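Local coordinates for hypothetical protein PA2218 (PDB 2HDW), which is uncharacterised but adopts an alpha/beta hydrolase fold and is probably a hydrolase, its substrate and reaction being unknown, at residues 163-166 against 167-170; 102-105 against 106-109. All blocks are in the same frame, centred on the assembly; numbering follows the deposited sequence.

Interaction 1 of 2, residues 163-166 against 167-170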
ATOM      1  N   SER A 163       0.114  12.582  12.824  1.00 18.15           N
ATOM      2  CA  SER A 163       0.284  12.738  14.273  1.00 19.14           C
ATOM      3  C   SER A 163       0.297  14.165  14.789  1.00 19.54           C
ATOM      4  O   SER A 163      -0.170  14.427  15.898  1.00 20.48           O
ATOM      5  CB  SER A 163       1.589  12.078  14.736  1.00 18.74           C
ATOM      6  OG  SER A 163       1.527  10.676  14.615  1.00 18.43           O
ATOM      7  N   LEU A 164       0.852  15.081  14.006  1.00 19.47           N
ATOM      8  CA  LEU A 164       0.949  16.469  14.429  1.00 19.88           C
ATOM      9  C   LEU A 164      -0.277  17.324  14.124  1.00 18.79           C
ATOM     10  O   LEU A 164      -0.326  18.495  14.506  1.00 19.01           O
ATOM     11  CB  LEU A 164       2.194  17.113  13.810  1.00 22.36           C
ATOM     12  CG  LEU A 164       3.515  16.372  14.066  1.00 25.74           C
ATOM     13  CD1 LEU A 164       4.675  17.258  13.631  1.00 23.37           C
ATOM     14  CD2 LEU A 164       3.648  16.010  15.546  1.00 23.12           C
ATOM     15  N   LEU A 165      -1.262  16.747  13.442  1.00 15.73           N
ATOM     16  CA  LEU A 165      -2.477  17.479  13.109  1.00 15.95           C
ATOM     17  C   LEU A 165      -3.238  17.899  14.363  1.00 16.05           C
ATOM     18  O   LEU A 165      -3.400  17.115  15.299  1.00 16.14           O
ATOM     19  CB  LEU A 165      -3.395  16.632  12.223  1.00 14.77           C
ATOM     20  CG  LEU A 165      -2.916  16.376  10.794  1.00 15.50           C
ATOM     21  CD1 LEU A 165      -3.922  15.500  10.085  1.00 14.31           C
ATOM     22  CD2 LEU A 165      -2.748  17.697  10.054  1.00 14.78           C
ATOM     23  N   PRO A 166      -3.714  19.148  14.398  1.00 16.76           N
ATOM     24  CA  PRO A 166      -4.455  19.610  15.574  1.00 16.96           C
ATOM     25  C   PRO A 166      -5.742  18.827  15.828  1.00 16.98           C
ATOM     26  O   PRO A 166      -6.220  18.760  16.958  1.00 16.50           O
ATOM     27  CB  PRO A 166      -4.710  21.088  15.264  1.00 18.41           C
ATOM     28  CG  PRO A 166      -4.689  21.147  13.767  1.00 19.28           C
ATOM     29  CD  PRO A 166      -3.534  20.237  13.424  1.00 18.48           C
ATOM     30  N   GLU A 167      -6.288  18.214  14.782  1.00 16.31           N
ATOM     31  CA  GLU A 167      -7.528  17.454  14.914  1.00 16.49           C
ATOM     32  C   GLU A 167      -7.327  16.013  15.372  1.00 16.02           C
ATOM     33  O   GLU A 167      -8.296  15.314  15.665  1.00 16.12           O
ATOM     34  CB  GLU A 167      -8.291  17.438  13.583  1.00 16.55           C
ATOM     35  CG  GLU A 167      -8.693  18.803  13.051  1.00 18.41           C
ATOM     36  CD  GLU A 167      -7.569  19.514  12.315  1.00 20.63           C
ATOM     37  OE1 GLU A 167      -6.451  18.959  12.225  1.00 17.87           O
ATOM     38  OE2 GLU A 167      -7.807  20.635  11.817  1.00 19.64           O
ATOM     39  N   VAL A 168      -6.078  15.569  15.456  1.00 15.76           N
ATOM     40  CA  VAL A 168      -5.820  14.191  15.841  1.00 15.66           C
ATOM     41  C   VAL A 168      -5.126  13.982  17.175  1.00 13.82           C
ATOM     42  O   VAL A 168      -4.399  14.847  17.667  1.00 11.69           O
ATOM     43  CB  VAL A 168      -4.970  13.454  14.769  1.00 18.24           C
ATOM     44  CG1 VAL A 168      -5.524  13.716  13.377  1.00 18.40           C
ATOM     45  CG2 VAL A 168      -3.530  13.894  14.865  1.00 21.03           C
ATOM     46  N   ASN A 169      -5.373  12.810  17.747  1.00 11.74           N
ATOM     47  CA  ASN A 169      -4.761  12.401  19.002  1.00 12.76           C
ATOM     48  C   ASN A 169      -3.637  11.448  18.598  1.00 12.05           C
ATOM     49  O   ASN A 169      -3.894  10.299  18.249  1.00 12.07           O
ATOM     50  CB  ASN A 169      -5.775  11.660  19.878  1.00 12.09           C
ATOM     51  CG  ASN A 169      -5.196  11.258  21.222  1.00 15.50           C
ATOM     52  OD1 ASN A 169      -4.038  10.855  21.311  1.00 15.90           O
ATOM     53  ND2 ASN A 169      -6.004  11.355  22.275  1.00 14.37           N
ATOM     54  N   ARG A 170      -2.396  11.925  18.641  1.00 12.46           N
ATOM     55  CA  ARG A 170      -1.244  11.112  18.246  1.00 12.69           C
ATOM     56  C   ARG A 170      -1.143   9.740  18.922  1.00 11.22           C
ATOM     57  O   ARG A 170      -0.417   8.865  18.445  1.00  9.77           O
ATOM     58  CB  ARG A 170       0.055  11.889  18.483  1.00 15.47           C
ATOM     59  CG  ARG A 170       0.440  12.066  19.952  1.00 17.67           C
ATOM     60  CD  ARG A 170       1.612  13.024  20.061  1.00 18.05           C
ATOM     61  NE  ARG A 170       1.284  14.288  19.409  1.00 24.51           N
ATOM     62  CZ  ARG A 170       2.162  15.247  19.130  1.00 25.49           C
ATOM     63  NH1 ARG A 170       3.444  15.098  19.446  1.00 23.31           N
ATOM     64  NH2 ARG A 170       1.753  16.353  18.521  1.00 26.20           N
TER
HETATM   65  O   HOH W   1      -1.112  16.503  17.334  1.00 29.56           O
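Arg170 reaches back over the end of helix 148-164 to touch Ser163 and Leu164, closing the loop that leads from this helix into strand 168-169. Arg170 CB lies 3.6 Å from Ser163 O and also faces the CB of that serine. From there CG sits between the backbone N and the carbonyl carbon (chi1 71°), and together with a second bend at chi3 (56°) this brings the guanidinium past Ser163 O to Leu164 CD2. NE and CZ pass near Ser163 O without bonding to it. At the tip, Arg170 NH2 comes 3.5 Å from Leu164 CD2, the branch that turns toward the arginine. Arg170 NH2 also donates to a water, 3.1 Å away, that lies in the guanidinium plane at its edge. That water gives one hydrogen to Ser163 O, at 2.7 Å, and the other to Leu165 O.

Leu165 to Val168 form a type I beta turn. Val168 N donates to Leu165 O at 3.1 Å, nearly straight (162°), although the donor stands well above the carbonyl plane. Leu165 CB rests against Val168 CG1 at 3.8 Å, an apolar touch between two buried side chains, and Leu165 continues on to Leu85 of strand 80-88. The carboxylate of Glu167 lies beside the exposed proline ring, with Glu167 OE1 3.2 Å from Pro166 CG.

Ser163 O, in the last turn of the helix, thus takes the water, while Leu165 O, just past its end, takes both the water and Val168 N. The arginine reaches them through that water, and its positive charge beside the C-terminal end of the helix would be expected to suit the helix dipole.

Interaction 2 of 2, residues 102-105 against 106-109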
ATOM      1  N   GLY A 102      -2.098   2.882   2.957  1.00 11.23           N
ATOM      2  CA  GLY A 102      -1.211   2.783   1.812  1.00 10.17           C
ATOM      3  C   GLY A 102      -1.498   1.521   1.013  1.00 11.06           C
ATOM      4  O   GLY A 102      -2.023   0.537   1.550  1.00 10.72           O
ATOM      5  N   GLY A 103      -1.160   1.552  -0.271  1.00 10.44           N
ATOM      6  CA  GLY A 103      -1.377   0.402  -1.132  1.00  9.86           C
ATOM      7  C   GLY A 103      -2.472   0.659  -2.149  1.00  9.65           C
ATOM      8  O   GLY A 103      -3.223   1.623  -2.004  1.00  9.04           O
ATOM      9  N   PRO A 104      -2.575  -0.162  -3.208  1.00  9.28           N
ATOM     10  CA  PRO A 104      -1.718  -1.317  -3.514  1.00  9.27           C
ATOM     11  C   PRO A 104      -0.307  -0.910  -3.921  1.00  9.70           C
ATOM     12  O   PRO A 104      -0.033   0.267  -4.146  1.00  9.85           O
ATOM     13  CB  PRO A 104      -2.447  -1.998  -4.670  1.00  9.30           C
ATOM     14  CG  PRO A 104      -3.888  -1.658  -4.414  1.00  9.72           C
ATOM     15  CD  PRO A 104      -3.802  -0.197  -4.025  1.00  9.68           C
ATOM     16  N   PHE A 105       0.582  -1.895  -4.014  1.00  9.53           N
ATOM     17  CA  PHE A 105       1.964  -1.654  -4.426  1.00 10.22           C
ATOM     18  C   PHE A 105       1.935  -1.347  -5.926  1.00 10.18           C
ATOM     19  O   PHE A 105       1.584  -2.205  -6.731  1.00 12.52           O
ATOM     20  CB  PHE A 105       2.807  -2.906  -4.168  1.00  8.59           C
ATOM     21  CG  PHE A 105       4.252  -2.758  -4.533  1.00 12.44           C
ATOM     22  CD1 PHE A 105       5.127  -2.048  -3.711  1.00 10.25           C
ATOM     23  CD2 PHE A 105       4.749  -3.337  -5.699  1.00 11.12           C
ATOM     24  CE1 PHE A 105       6.469  -1.920  -4.042  1.00 11.98           C
ATOM     25  CE2 PHE A 105       6.092  -3.215  -6.043  1.00 11.79           C
ATOM     26  CZ  PHE A 105       6.958  -2.503  -5.213  1.00 12.39           C
ATOM     27  N   GLY A 106       2.302  -0.127  -6.301  1.00  9.04           N
ATOM     28  CA  GLY A 106       2.279   0.240  -7.706  1.00  9.61           C
ATOM     29  C   GLY A 106       1.011   1.007  -8.043  1.00 10.79           C
ATOM     30  O   GLY A 106       0.711   1.265  -9.213  1.00 11.76           O
ATOM     31  N   ALA A 107       0.261   1.367  -7.008  1.00  9.72           N
ATOM     32  CA  ALA A 107      -0.975   2.121  -7.174  1.00 10.80           C
ATOM     33  C   ALA A 107      -0.776   3.486  -6.530  1.00 11.18           C
ATOM     34  O   ALA A 107       0.163   3.680  -5.754  1.00 14.48           O
ATOM     35  CB  ALA A 107      -2.132   1.389  -6.501  1.00  8.44           C
ATOM     36  N   VAL A 108      -1.647   4.433  -6.859  1.00 11.29           N
ATOM     37  CA  VAL A 108      -1.558   5.769  -6.282  1.00 10.02           C
ATOM     38  C   VAL A 108      -2.761   6.048  -5.388  1.00 10.61           C
ATOM     39  O   VAL A 108      -3.764   5.323  -5.427  1.00  9.16           O
ATOM     40  CB  VAL A 108      -1.475   6.860  -7.374  1.00  9.93           C
ATOM     41  CG1 VAL A 108      -0.153   6.743  -8.108  1.00 10.32           C
ATOM     42  CG2 VAL A 108      -2.646   6.721  -8.351  1.00  7.07           C
ATOM     43  N   LYS A 109      -2.653   7.108  -4.596  1.00 10.19           N
ATOM     44  CA  LYS A 109      -3.697   7.501  -3.660  1.00 11.40           C
ATOM     45  C   LYS A 109      -5.079   7.740  -4.270  1.00 11.33           C
ATOM     46  O   LYS A 109      -6.081   7.674  -3.563  1.00 13.43           O
ATOM     47  CB  LYS A 109      -3.258   8.754  -2.897  1.00 11.42           C
ATOM     48  CG  LYS A 109      -3.062   9.989  -3.777  1.00 12.32           C
ATOM     49  CD  LYS A 109      -2.386  11.111  -2.999  1.00 11.55           C
ATOM     50  CE  LYS A 109      -2.315  12.411  -3.801  1.00 11.25           C
ATOM     51  NZ  LYS A 109      -1.646  12.251  -5.126  1.00  5.44           N
TER
HETATM   52  O   HOH W   2      -4.524   2.837  -4.154  1.00 12.98           O
HETATM   53  O   HOH W   3       0.299   2.957  -3.096  1.00 10.29           O
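Gly106 follows directly on Phe105 in a type II beta turn running from Pro104 to Ala107. With phi at 98°, it takes up backbone angles at which a CB would run into Phe105 O, so the absence of a side chain fits the third place of this turn. Gly106 N lies 3.5 Å from Phe105 CB; that CB points away overall, and CG, anti to the backbone N (chi1 -179°), leaves the near part of the ring obliquely beside Gly106 N.

Ala107 closes the turn. Ala107 N donates to Pro104 O at 3.1 Å, a bent bond (146°) with the donor standing above the carbonyl plane. The methyl group points back at the proline ring, where Ala107 CB and Pro104 CD are only 3.4 Å apart, tighter than ordinary van der Waals contact. Pro104 itself follows a cis peptide bond. A water lies close to both Pro104 O and Ala107 O.

Val108 joins in through its backbone: a second water donates to both Val108 O, at 2.9 Å, and Gly103 O, tying the two arms together beyond the turn. Lys109 NZ forms salt bridges with Asp131 and Glu137.

Pro104 touches Cys179, just after strand 173-178; this is consistent with the loop that in alpha/beta hydrolases commonly lends a backbone N-H to the oxyanion hole. The buried loop leads from strand 96-102, whose last residue Gly102 bonds to strand 173-178, to helix 112-122. Tyr267 of helix 258-267 packs on Pro104 and Ala107, while Phe105 reaches Met206 and Met210 of helix 206-212.

Interaction 2 comes first along the chain and interaction 1 follows it, their centres 24 Å apart and their nearest atoms about 14 Å, with no touch between them. Both are beta turns joining helices and strands around the same mixed sheet. The 102-109 loop leads into helix 112-122; the 163-170 turn carries the chain from helix 148-164 by strand 168-169 toward strand 173-178. Both adjoin strand 96-102: Gly102 is its last residue, and Leu96 at its start bonds through its backbone to Glu167 and Asn169. Interaction 2 thus lies near the core, at the sheet end where this fold usually places its active site, and interaction 1 at the far end.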